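Local atomic coordinates of ATP-dependent kinase YFH7 (Saccharomyces cerevisiae, PDB entry 2GA8), a protein that acts as an ATP-dependent kinase of the P-loop type and could be involved in the assembly of endoplasmic reticulum membranes. Residues I297-E300 with A301-R305; S328-L332 with N333-I337. One frame throughout, in Å; residues are numbered along the deposited sequence.

Following the chain from its N terminus, contact 1 comes first: residues 297-305 leave strand 290-296 of the five-stranded parallel sheet and wind straight into the first turns of helix 299-312. Helix 319-328 comes next, and at its C-terminal end contact 2, residues 328-337, carries the chain round a turn into helix 335-339, ahead of strand 347-351 at one edge of that sheet. Each contact closes a short turn of its own, so the two lie in series, neither enclosing nor crossing the other. They nevertheless meet in space, their centres about 12 Å apart, where Ile297 and Tyr299 pack on Asn333, beside the P-loop that probably binds ATP.

Contact 1: I297-E300 with A301-R305; sequences IDYE and ATEER
Asp298 caps the N terminus of helix 299-312, its carboxylate reaching forward to the backbone N of Ala301. With CG anti to the backbone N (chi1 172°), Asp298 OD1 accepts a nearly straight bond from Ala301 N at 3.0 Å; the amide approaches from above the carboxylate plane, and the Ala301 methyl group packs beside the same oxygen. The carbonyl oxygen of Asp298 is gripped twice by Thr302, by its N in the regular helical bond and by OG1 at 2.8 Å, with the hydroxyl above the carbonyl plane. At chi1 -57° Thr302 places OG1 beside its own backbone N, facing back along the chain, while CG2 stands anti to that N. Thr302 OG1 also lies 3.4 Å from Ile297 CB, and the Ile297 side chain crosses that of Thr302 at about a right angle, Ile297 CD1 reaching Thr302 CG2 at 4.0 Å. A water held by Asp298 N makes a weak bond to the hydroxyl. On another side of the turn, Glu300 and Glu303 run alongside each other with carboxylate planes perpendicular, OE2 of Glu300 only 3.4 Å from OE1 of Glu303. That crowding of like charge is probably eased by Arg323, which forms a salt bridge with Glu303. Tyr299 stacks edge-to-face with Phe326 of helix 319-328, which thus packs against this turn, while Ile297, just beyond strand 290-296, touches Ser32 and Ser35 of the P-loop.

Contact 2: S328-L332 with N333-I337; sequences SNDLL and NGRDI
Asp330 runs alongside Asn333, their ends on the same side of the turn, and Asp330 OD1 accepts from Asn333 ND2 at 3.1 Å. The bond uses the anti lone pair of the Asp330 oxygen and lies in the plane of the amide, although carboxylate and amide planes are turned 51° apart. Asn333 CG sits between its own backbone N and carbonyl carbon (chi1 57°), which folds the amide back over the turn and lets Asn333 OD1 accept, in its carbonyl plane, from Arg335 N at 2.8 Å, an Asx turn leading into helix 335-339. Replacing Asn333 by alanine removes both amide bonds, and would probably leave Arg335 N and Asp330 OD1 without these mates and the Asp330 carboxylate freer to turn. Arg335 runs extended past that carboxylate, its CD 3.4 Å from Asp330 OD1; the oxygen is well out of the guanidinium plane, so no N-H points at it and any attraction is probably one of charge only. A second Asx turn, in which Asn329 OD1 accepts from Leu331 N at 2.8 Å, opens the loop, and Asn329 O accepts from both Leu332 N and Asn333 N. Asp330 O takes Asp336 N and a water that also binds Ile337 N. Asp336 OD2 is hydrogen-bonded to the hydroxyl of Tyr272. The turn thus joins helix 319-328, on whose Lys325 and Phe326 Leu332 packs, to helix 335-339, with Gly334 at its N-cap near Ser32 of the P-loop.

Contact 1: I297-E300 with A301-R305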
loop_
_atom_site.group_PDB
_atom_site.type_symbol
_atom_site.label_atom_id
_atom_site.label_comp_id
_atom_site.label_asym_id
_atom_site.label_seq_id
_atom_site.Cartn_x
_atom_site.Cartn_y
_atom_site.Cartn_z
ATOM N N ILE A 297 14.833 12.357 -6.483
ATOM C CA ILE A 297 14.741 13.625 -5.772
ATOM C C ILE A 297 15.774 14.698 -6.083
ATOM O O ILE A 297 16.851 14.430 -6.615
ATOM C CB ILE A 297 14.793 13.404 -4.238
ATOM C CG1 ILE A 297 16.187 12.916 -3.832
ATOM C CG2 ILE A 297 13.740 12.392 -3.818
ATOM C CD1 ILE A 297 16.399 12.820 -2.330
ATOM N N ASP A 298 15.394 15.926 -5.744
ATOM C CA ASP A 298 16.247 17.098 -5.864
ATOM C C ASP A 298 16.793 17.092 -4.443
ATOM O O ASP A 298 16.063 17.380 -3.493
ATOM C CB ASP A 298 15.396 18.348 -6.107
ATOM C CG ASP A 298 16.204 19.630 -6.050
ATOM O OD1 ASP A 298 16.914 19.850 -5.042
ATOM O OD2 ASP A 298 16.121 20.426 -7.009
ATOM N N TYR A 299 18.062 16.730 -4.292
ATOM C CA TYR A 299 18.670 16.634 -2.973
ATOM C C TYR A 299 18.432 17.825 -2.048
ATOM O O TYR A 299 17.869 17.675 -0.964
ATOM C CB TYR A 299 20.174 16.401 -3.096
ATOM C CG TYR A 299 20.800 15.875 -1.824
ATOM C CD1 TYR A 299 20.778 14.513 -1.531
ATOM C CD2 TYR A 299 21.404 16.736 -0.906
ATOM C CE1 TYR A 299 21.343 14.017 -0.363
ATOM C CE2 TYR A 299 21.971 16.248 0.274
ATOM C CZ TYR A 299 21.939 14.885 0.532
ATOM O OH TYR A 299 22.523 14.381 1.672
ATOM N N GLU A 300 18.872 19.004 -2.472
ATOM C CA GLU A 300 18.722 20.204 -1.656
ATOM C C GLU A 300 17.301 20.497 -1.192
ATOM O O GLU A 300 17.070 20.737 -0.004
ATOM C CB GLU A 300 19.280 21.418 -2.403
ATOM C CG GLU A 300 20.780 21.598 -2.240
ATOM C CD GLU A 300 21.165 22.006 -0.828
ATOM O OE1 GLU A 300 22.376 22.163 -0.556
ATOM O OE2 GLU A 300 20.256 22.173 0.012
ATOM N N ALA A 301 16.353 20.485 -2.123
ATOM C CA ALA A 301 14.961 20.763 -1.789
ATOM C C ALA A 301 14.386 19.704 -0.855
ATOM O O ALA A 301 13.598 20.009 0.039
ATOM C CB ALA A 301 14.126 20.844 -3.056
ATOM N N THR A 302 14.776 18.454 -1.066
ATOM C CA THR A 302 14.274 17.382 -0.230
ATOM C C THR A 302 14.915 17.452 1.149
ATOM O O THR A 302 14.259 17.213 2.163
ATOM C CB THR A 302 14.555 16.012 -0.864
ATOM O OG1 THR A 302 13.970 15.971 -2.171
ATOM C CG2 THR A 302 13.952 14.902 -0.013
ATOM N N GLU A 303 16.200 17.789 1.186
ATOM C CA GLU A 303 16.911 17.904 2.451
ATOM C C GLU A 303 16.218 18.952 3.313
ATOM O O GLU A 303 15.992 18.747 4.507
ATOM C CB GLU A 303 18.354 18.330 2.206
ATOM C CG GLU A 303 19.172 18.481 3.468
ATOM C CD GLU A 303 20.540 19.054 3.186
ATOM O OE1 GLU A 303 20.622 20.252 2.849
ATOM O OE2 GLU A 303 21.529 18.304 3.290
ATOM N N GLU A 304 15.878 20.080 2.696
ATOM C CA GLU A 304 15.217 21.160 3.411
ATOM C C GLU A 304 13.833 20.734 3.871
ATOM O O GLU A 304 13.428 21.024 4.995
ATOM C CB GLU A 304 15.090 22.400 2.524
ATOM C CG GLU A 304 14.409 23.567 3.233
ATOM C CD GLU A 304 14.059 24.698 2.293
ATOM O OE1 GLU A 304 13.218 24.487 1.394
ATOM O OE2 GLU A 304 14.623 25.800 2.454
ATOM N N ARG A 305 13.113 20.045 2.990
ATOM C CA ARG A 305 11.767 19.582 3.299
ATOM C C ARG A 305 11.753 18.651 4.509
ATOM O O ARG A 305 10.940 18.819 5.420
ATOM C CB ARG A 305 11.165 18.878 2.075
ATOM C CG ARG A 305 9.708 18.469 2.231
ATOM C CD ARG A 305 9.102 17.982 0.915
ATOM N NE ARG A 305 9.036 19.036 -0.097
ATOM C CZ ARG A 305 10.024 19.351 -0.930
ATOM N NH1 ARG A 305 11.174 18.690 -0.888
ATOM N NH2 ARG A 305 9.866 20.339 -1.803
HETATM O O HOH W 1 12.719 16.333 -5.314
#

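Contact 2: S328-L332 with N333-I337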
loop_
_atom_site.group_PDB
_atom_site.type_symbol
_atom_site.label_atom_id
_atom_site.label_comp_id
_atom_site.label_asym_id
_atom_site.label_seq_id
_atom_site.Cartn_x
_atom_site.Cartn_y
_atom_site.Cartn_z
ATOM N N SER A 328 23.306 12.401 7.327
ATOM C CA SER A 328 23.932 11.236 7.945
ATOM C C SER A 328 23.087 9.965 7.999
ATOM O O SER A 328 23.622 8.881 8.226
ATOM C CB SER A 328 24.397 11.581 9.361
ATOM O OG SER A 328 23.303 11.895 10.201
ATOM N N ASN A 329 21.778 10.092 7.796
ATOM C CA ASN A 329 20.893 8.929 7.844
ATOM C C ASN A 329 20.483 8.481 6.443
ATOM O O ASN A 329 19.664 9.132 5.794
ATOM C CB ASN A 329 19.640 9.260 8.653
ATOM C CG ASN A 329 18.845 8.024 9.017
ATOM O OD1 ASN A 329 18.832 7.039 8.277
ATOM N ND2 ASN A 329 18.166 8.073 10.158
ATOM N N ASP A 330 21.031 7.361 5.980
ATOM C CA ASP A 330 20.705 6.886 4.641
ATOM C C ASP A 330 19.256 6.437 4.452
ATOM O O ASP A 330 18.817 6.212 3.323
ATOM C CB ASP A 330 21.675 5.780 4.218
ATOM C CG ASP A 330 23.096 6.291 4.052
ATOM O OD1 ASP A 330 23.272 7.521 3.895
ATOM O OD2 ASP A 330 24.035 5.469 4.065
ATOM N N LEU A 331 18.511 6.317 5.547
ATOM C CA LEU A 331 17.100 5.936 5.455
ATOM C C LEU A 331 16.304 7.194 5.109
ATOM O O LEU A 331 15.187 7.122 4.591
ATOM C CB LEU A 331 16.599 5.375 6.787
ATOM C CG LEU A 331 17.162 4.046 7.283
ATOM C CD1 LEU A 331 16.655 3.785 8.697
ATOM C CD2 LEU A 331 16.754 2.920 6.340
ATOM N N LEU A 332 16.899 8.349 5.402
ATOM C CA LEU A 332 16.268 9.637 5.140
ATOM C C LEU A 332 16.661 10.264 3.809
ATOM O O LEU A 332 15.808 10.807 3.107
ATOM C CB LEU A 332 16.598 10.631 6.264
ATOM C CG LEU A 332 16.007 10.398 7.655
ATOM C CD1 LEU A 332 16.514 11.480 8.604
ATOM C CD2 LEU A 332 14.482 10.420 7.589
ATOM N N ASN A 333 17.943 10.191 3.458
ATOM C CA ASN A 333 18.419 10.796 2.216
ATOM C C ASN A 333 18.172 9.948 0.972
ATOM O O ASN A 333 18.459 10.381 -0.145
ATOM C CB ASN A 333 19.910 11.152 2.320
ATOM C CG ASN A 333 20.782 9.955 2.663
ATOM O OD1 ASN A 333 20.619 8.873 2.105
ATOM N ND2 ASN A 333 21.725 10.154 3.575
ATOM N N GLY A 334 17.645 8.744 1.168
ATOM C CA GLY A 334 17.341 7.879 0.043
ATOM C C GLY A 334 18.456 6.985 -0.469
ATOM O O GLY A 334 18.234 6.208 -1.393
ATOM N N ARG A 335 19.649 7.083 0.112
ATOM C CA ARG A 335 20.759 6.244 -0.333
ATOM C C ARG A 335 20.473 4.754 -0.159
ATOM O O ARG A 335 20.842 3.947 -1.007
ATOM C CB ARG A 335 22.045 6.591 0.423
ATOM C CG ARG A 335 22.721 7.873 -0.029
ATOM C CD ARG A 335 24.107 7.990 0.602
ATOM N NE ARG A 335 24.812 9.200 0.191
ATOM C CZ ARG A 335 26.078 9.466 0.500
ATOM N NH1 ARG A 335 26.781 8.605 1.224
ATOM N NH2 ARG A 335 26.642 10.595 0.088
ATOM N N ASP A 336 19.836 4.385 0.944
ATOM C CA ASP A 336 19.534 2.980 1.185
ATOM C C ASP A 336 18.568 2.443 0.131
ATOM O O ASP A 336 18.776 1.361 -0.421
ATOM C CB ASP A 336 18.950 2.795 2.584
ATOM C CG ASP A 336 18.886 1.343 2.994
ATOM O OD1 ASP A 336 19.952 0.695 3.053
ATOM O OD2 ASP A 336 17.774 0.846 3.254
ATOM N N ILE A 337 17.515 3.204 -0.155
ATOM C CA ILE A 337 16.541 2.790 -1.158
ATOM C C ILE A 337 17.201 2.619 -2.531
ATOM O O ILE A 337 16.926 1.655 -3.239
ATOM C CB ILE A 337 15.378 3.813 -1.254
ATOM C CG1 ILE A 337 14.465 3.663 -0.031
ATOM C CG2 ILE A 337 14.579 3.598 -2.536
ATOM C CD1 ILE A 337 13.481 4.816 0.144
HETATM O O HOH W 2 16.669 5.373 1.798
#